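Local structure of actibind (Aspergillus niger, 3D3Z) at residues I2-Q14 and A19-L31. The protein cleaves RNA as a secreted fungal ribonuclease of the T2 family, probably without strict base specificity but with a preference for adenylic acid. Residues are numbered along the deposited sequence; the frame is centred on the assembly and turned at random.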
loop_
_atom_site.group_PDB
_atom_site.type_symbol
_atom_site.label_atom_id
_atom_site.label_comp_id
_atom_site.label_asym_id
_atom_site.label_seq_id
_atom_site.Cartn_x
_atom_site.Cartn_y
_atom_site.Cartn_z
ATOM N N ILE A 2 6.635 11.598 15.467
ATOM C CA ILE A 2 6.961 10.201 15.796
ATOM C C ILE A 2 8.422 10.069 16.251
ATOM O O ILE A 2 9.319 10.739 15.757
ATOM C CB ILE A 2 6.610 9.209 14.640
ATOM C CG1 ILE A 2 6.244 7.834 15.231
ATOM C CG2 ILE A 2 7.734 9.144 13.626
ATOM C CD1 ILE A 2 5.349 6.968 14.346
ATOM N N ASP A 3 8.565 9.159 17.128
ATOM C CA ASP A 3 9.890 8.700 17.533
ATOM C C ASP A 3 10.775 8.236 16.375
ATOM O O ASP A 3 10.292 7.709 15.356
ATOM C CB ASP A 3 9.785 7.666 18.682
ATOM C CG ASP A 3 9.467 6.233 18.226
ATOM O OD1 ASP A 3 9.006 5.977 17.078
ATOM O OD2 ASP A 3 9.692 5.336 19.084
ATOM N N THR A 4 12.079 8.490 16.489
ATOM C CA THR A 4 12.992 8.075 15.451
ATOM C C THR A 4 13.712 6.852 15.969
ATOM O O THR A 4 13.806 6.643 17.161
ATOM C CB THR A 4 13.970 9.185 15.054
ATOM O OG1 THR A 4 14.575 9.744 16.223
ATOM C CG2 THR A 4 13.236 10.281 14.288
ATOM N N CYS A 5 14.104 5.982 15.068
ATOM C CA CYS A 5 14.840 4.785 15.407
ATOM C C CYS A 5 16.110 4.805 14.582
ATOM O O CYS A 5 16.162 5.441 13.531
ATOM C CB CYS A 5 13.985 3.545 15.061
ATOM S SG CYS A 5 12.362 3.578 15.772
ATOM N N SER A 6 17.143 4.112 15.056
ATOM C CA SER A 6 18.398 4.053 14.316
ATOM C C SER A 6 18.178 3.445 12.916
ATOM O O SER A 6 17.388 2.493 12.737
ATOM C CB SER A 6 19.437 3.230 15.084
ATOM O OG SER A 6 20.462 2.786 14.194
ATOM N N SER A 7 18.896 3.985 11.924
ATOM C CA SER A 7 18.869 3.424 10.572
ATOM C C SER A 7 19.461 2.002 10.531
ATOM O O SER A 7 19.270 1.271 9.542
ATOM C CB SER A 7 19.577 4.355 9.578
ATOM O OG SER A 7 20.975 4.329 9.807
ATOM N N ASP A 8 20.155 1.579 11.579
ATOM C CA ASP A 8 20.564 0.182 11.641
ATOM C C ASP A 8 19.698 -0.627 12.615
ATOM O O ASP A 8 20.155 -1.616 13.195
ATOM C CB ASP A 8 22.062 0.092 11.921
ATOM C CG ASP A 8 22.885 0.619 10.761
ATOM O OD1 ASP A 8 23.004 -0.106 9.756
ATOM O OD2 ASP A 8 23.364 1.770 10.838
ATOM N N SER A 9 18.435 -0.218 12.761
ATOM C CA SER A 9 17.460 -0.992 13.525
ATOM C C SER A 9 17.296 -2.391 12.882
ATOM O O SER A 9 17.457 -2.508 11.664
ATOM C CB SER A 9 16.114 -0.255 13.569
ATOM O OG SER A 9 16.194 0.968 14.268
ATOM N N PRO A 10 16.981 -3.427 13.687
ATOM C CA PRO A 10 16.854 -4.764 13.127
ATOM C C PRO A 10 15.569 -4.953 12.271
ATOM O O PRO A 10 14.458 -4.492 12.645
ATOM C CB PRO A 10 16.802 -5.643 14.362
ATOM C CG PRO A 10 16.167 -4.793 15.398
ATOM C CD PRO A 10 16.658 -3.424 15.123
ATOM N N LEU A 11 15.747 -5.667 11.153
ATOM C CA LEU A 11 14.710 -5.866 10.157
ATOM C C LEU A 11 13.583 -6.736 10.712
ATOM O O LEU A 11 13.830 -7.801 11.323
ATOM C CB LEU A 11 15.341 -6.482 8.908
ATOM C CG LEU A 11 14.689 -6.410 7.553
ATOM C CD1 LEU A 11 14.411 -5.017 6.999
ATOM C CD2 LEU A 11 15.637 -7.192 6.610
ATOM N N SER A 12 12.346 -6.264 10.545
ATOM C CA SER A 12 11.181 -7.041 10.941
ATOM C C SER A 12 11.135 -8.361 10.129
ATOM O O SER A 12 11.648 -8.427 9.027
ATOM C CB SER A 12 9.874 -6.241 10.770
ATOM O OG SER A 12 9.706 -5.805 9.437
ATOM N N CYS A 13 10.513 -9.356 10.727
ATOM C CA CYS A 13 10.369 -10.728 10.225
ATOM C C CYS A 13 11.662 -11.494 10.056
ATOM O O CYS A 13 11.695 -12.655 10.427
ATOM C CB CYS A 13 9.584 -10.821 8.904
ATOM S SG CYS A 13 7.869 -10.487 9.072
ATOM N N GLN A 14 12.677 -10.842 9.474
ATOM C CA GLN A 14 13.972 -11.442 9.216
ATOM C C GLN A 14 14.844 -11.539 10.464
ATOM O O GLN A 14 15.915 -12.130 10.374
ATOM C CB GLN A 14 14.699 -10.707 8.060
ATOM C CG GLN A 14 13.874 -10.681 6.748
ATOM C CD GLN A 14 14.611 -10.186 5.478
ATOM O OE1 GLN A 14 15.712 -10.657 5.160
ATOM N NE2 GLN A 14 13.964 -9.271 4.702
ATOM N N ALA A 19 8.549 -6.671 20.034
ATOM C CA ALA A 19 7.677 -5.609 19.542
ATOM C C ALA A 19 7.858 -4.365 20.415
ATOM O O ALA A 19 7.764 -4.437 21.638
ATOM C CB ALA A 19 6.218 -6.049 19.590
ATOM N N SER A 20 8.064 -3.247 19.756
ATOM C CA SER A 20 8.248 -1.969 20.421
ATOM C C SER A 20 7.937 -0.912 19.421
ATOM O O SER A 20 7.626 -1.205 18.267
ATOM C CB SER A 20 9.698 -1.775 20.906
ATOM O OG SER A 20 10.574 -1.550 19.812
ATOM N N CYS A 21 8.065 0.336 19.841
ATOM C CA CYS A 21 7.986 1.408 18.881
ATOM C C CYS A 21 9.003 1.370 17.743
ATOM O O CYS A 21 8.776 2.036 16.717
ATOM C CB CYS A 21 7.998 2.782 19.590
ATOM S SG CYS A 21 6.584 3.034 20.534
ATOM N N CYS A 22 10.111 0.618 17.902
ATOM C CA CYS A 22 11.121 0.518 16.883
ATOM C C CYS A 22 11.230 -0.884 16.274
ATOM O O CYS A 22 12.274 -1.238 15.674
ATOM C CB CYS A 22 12.483 0.976 17.410
ATOM S SG CYS A 22 12.565 2.806 17.613
ATOM N N PHE A 23 10.185 -1.683 16.471
ATOM C CA PHE A 23 10.126 -3.015 15.849
ATOM C C PHE A 23 8.704 -3.454 15.482
ATOM O O PHE A 23 7.883 -3.667 16.359
ATOM C CB PHE A 23 10.763 -4.071 16.765
ATOM C CG PHE A 23 11.113 -5.347 16.034
ATOM C CD1 PHE A 23 12.047 -5.328 15.018
ATOM C CD2 PHE A 23 10.440 -6.543 16.323
ATOM C CE1 PHE A 23 12.368 -6.503 14.322
ATOM C CE2 PHE A 23 10.724 -7.717 15.613
ATOM C CZ PHE A 23 11.705 -7.681 14.624
ATOM N N ASN A 24 8.440 -3.594 14.185
ATOM C CA ASN A 24 7.138 -4.025 13.685
ATOM C C ASN A 24 6.931 -5.532 13.878
ATOM O O ASN A 24 7.639 -6.356 13.280
ATOM C CB ASN A 24 6.940 -3.604 12.202
ATOM C CG ASN A 24 6.704 -2.102 12.036
ATOM O OD1 ASN A 24 5.583 -1.603 12.274
ATOM N ND2 ASN A 24 7.748 -1.379 11.612
ATOM N N SER A 25 6.007 -5.853 14.772
ATOM C CA SER A 25 5.730 -7.206 15.196
ATOM C C SER A 25 4.449 -7.203 15.972
ATOM O O SER A 25 4.227 -6.323 16.833
ATOM C CB SER A 25 6.870 -7.741 16.067
ATOM O OG SER A 25 6.679 -9.093 16.443
ATOM N N PRO A 26 3.576 -8.201 15.713
ATOM C CA PRO A 26 3.749 -9.360 14.811
ATOM C C PRO A 26 3.605 -9.005 13.317
ATOM O O PRO A 26 4.008 -9.770 12.453
ATOM C CB PRO A 26 2.665 -10.348 15.280
ATOM C CG PRO A 26 1.607 -9.524 15.892
ATOM C CD PRO A 26 2.268 -8.202 16.388
ATOM N N GLY A 27 3.076 -7.821 13.040
ATOM C CA GLY A 27 2.939 -7.323 11.670
ATOM C C GLY A 27 4.220 -6.801 11.059
ATOM O O GLY A 27 4.336 -5.625 10.781
ATOM N N GLY A 28 5.162 -7.701 10.800
ATOM C CA GLY A 28 6.468 -7.351 10.276
ATOM C C GLY A 28 6.596 -7.368 8.777
ATOM O O GLY A 28 7.618 -6.926 8.241
ATOM N N SER A 29 5.577 -7.889 8.087
ATOM C CA SER A 29 5.511 -7.833 6.633
ATOM C C SER A 29 4.511 -6.742 6.248
ATOM O O SER A 29 3.310 -6.853 6.530
ATOM C CB SER A 29 5.116 -9.197 6.003
ATOM O OG SER A 29 5.023 -9.037 4.608
ATOM N N LEU A 30 5.024 -5.681 5.644
ATOM C CA LEU A 30 4.214 -4.523 5.293
ATOM C C LEU A 30 3.961 -4.549 3.794
ATOM O O LEU A 30 4.883 -4.499 3.028
ATOM C CB LEU A 30 4.916 -3.200 5.672
ATOM C CG LEU A 30 4.817 -2.702 7.115
ATOM C CD1 LEU A 30 3.415 -2.143 7.354
ATOM C CD2 LEU A 30 5.108 -3.714 8.099
ATOM N N LEU A 31 2.688 -4.564 3.416
ATOM C CA LEU A 31 2.260 -4.667 2.023
ATOM C C LEU A 31 1.743 -3.339 1.533
ATOM O O LEU A 31 0.737 -2.867 2.022
ATOM C CB LEU A 31 1.163 -5.740 1.863
ATOM C CG LEU A 31 1.530 -7.215 2.028
ATOM C CD1 LEU A 31 2.151 -7.618 3.416
ATOM C CD2 LEU A 31 0.269 -8.004 1.764
HETATM O O HOH W 1 13.276 -2.330 13.491
HETATM O O HOH W 2 8.515 -8.830 12.691
#
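C5 and C22 sit 5.8 Å apart at their CA atoms and S12 and G28 4.8 Å, two places where the N-terminal loop 2-14 draws close to 19-31, the loop that runs into the first strand of the RNase T2 sheet. Type I turns at S6-S9 and S20-F23 bend the two segments. At one end the C5-C22 disulfide joins them, its chi3 of -84° near a right angle; C13 and C21, both between C5 and C22 in sequence, pair with C58 and C126, so one disulfide closes the corner on itself and two tie it to the rest of the protein. Between these two approaches two waters bridge backbone atoms: one lies 2.6 Å from both P10 O and C22 O, the other accepts from C13 N and donates to N24 O. The F23 ring stands between these bridges, its CG anti to the backbone N (chi1 -163°), which sends the CE1 edge toward 2-14. There P10 O (3.4 Å from CE1) and L11 O lie near the ring plane, meeting the electropositive rim, while P10 CG rests by CD1. C13 SG packs against the G28-S29 peptide, 3.4 Å from G28 C. The S12 hydroxyl, which accepts a hydrogen bond from V205 N on strand 195-206, donates from OG to G28 O at 2.7 Å, in the carbonyl plane and on a lone pair, with a C=O...OG angle of 127°.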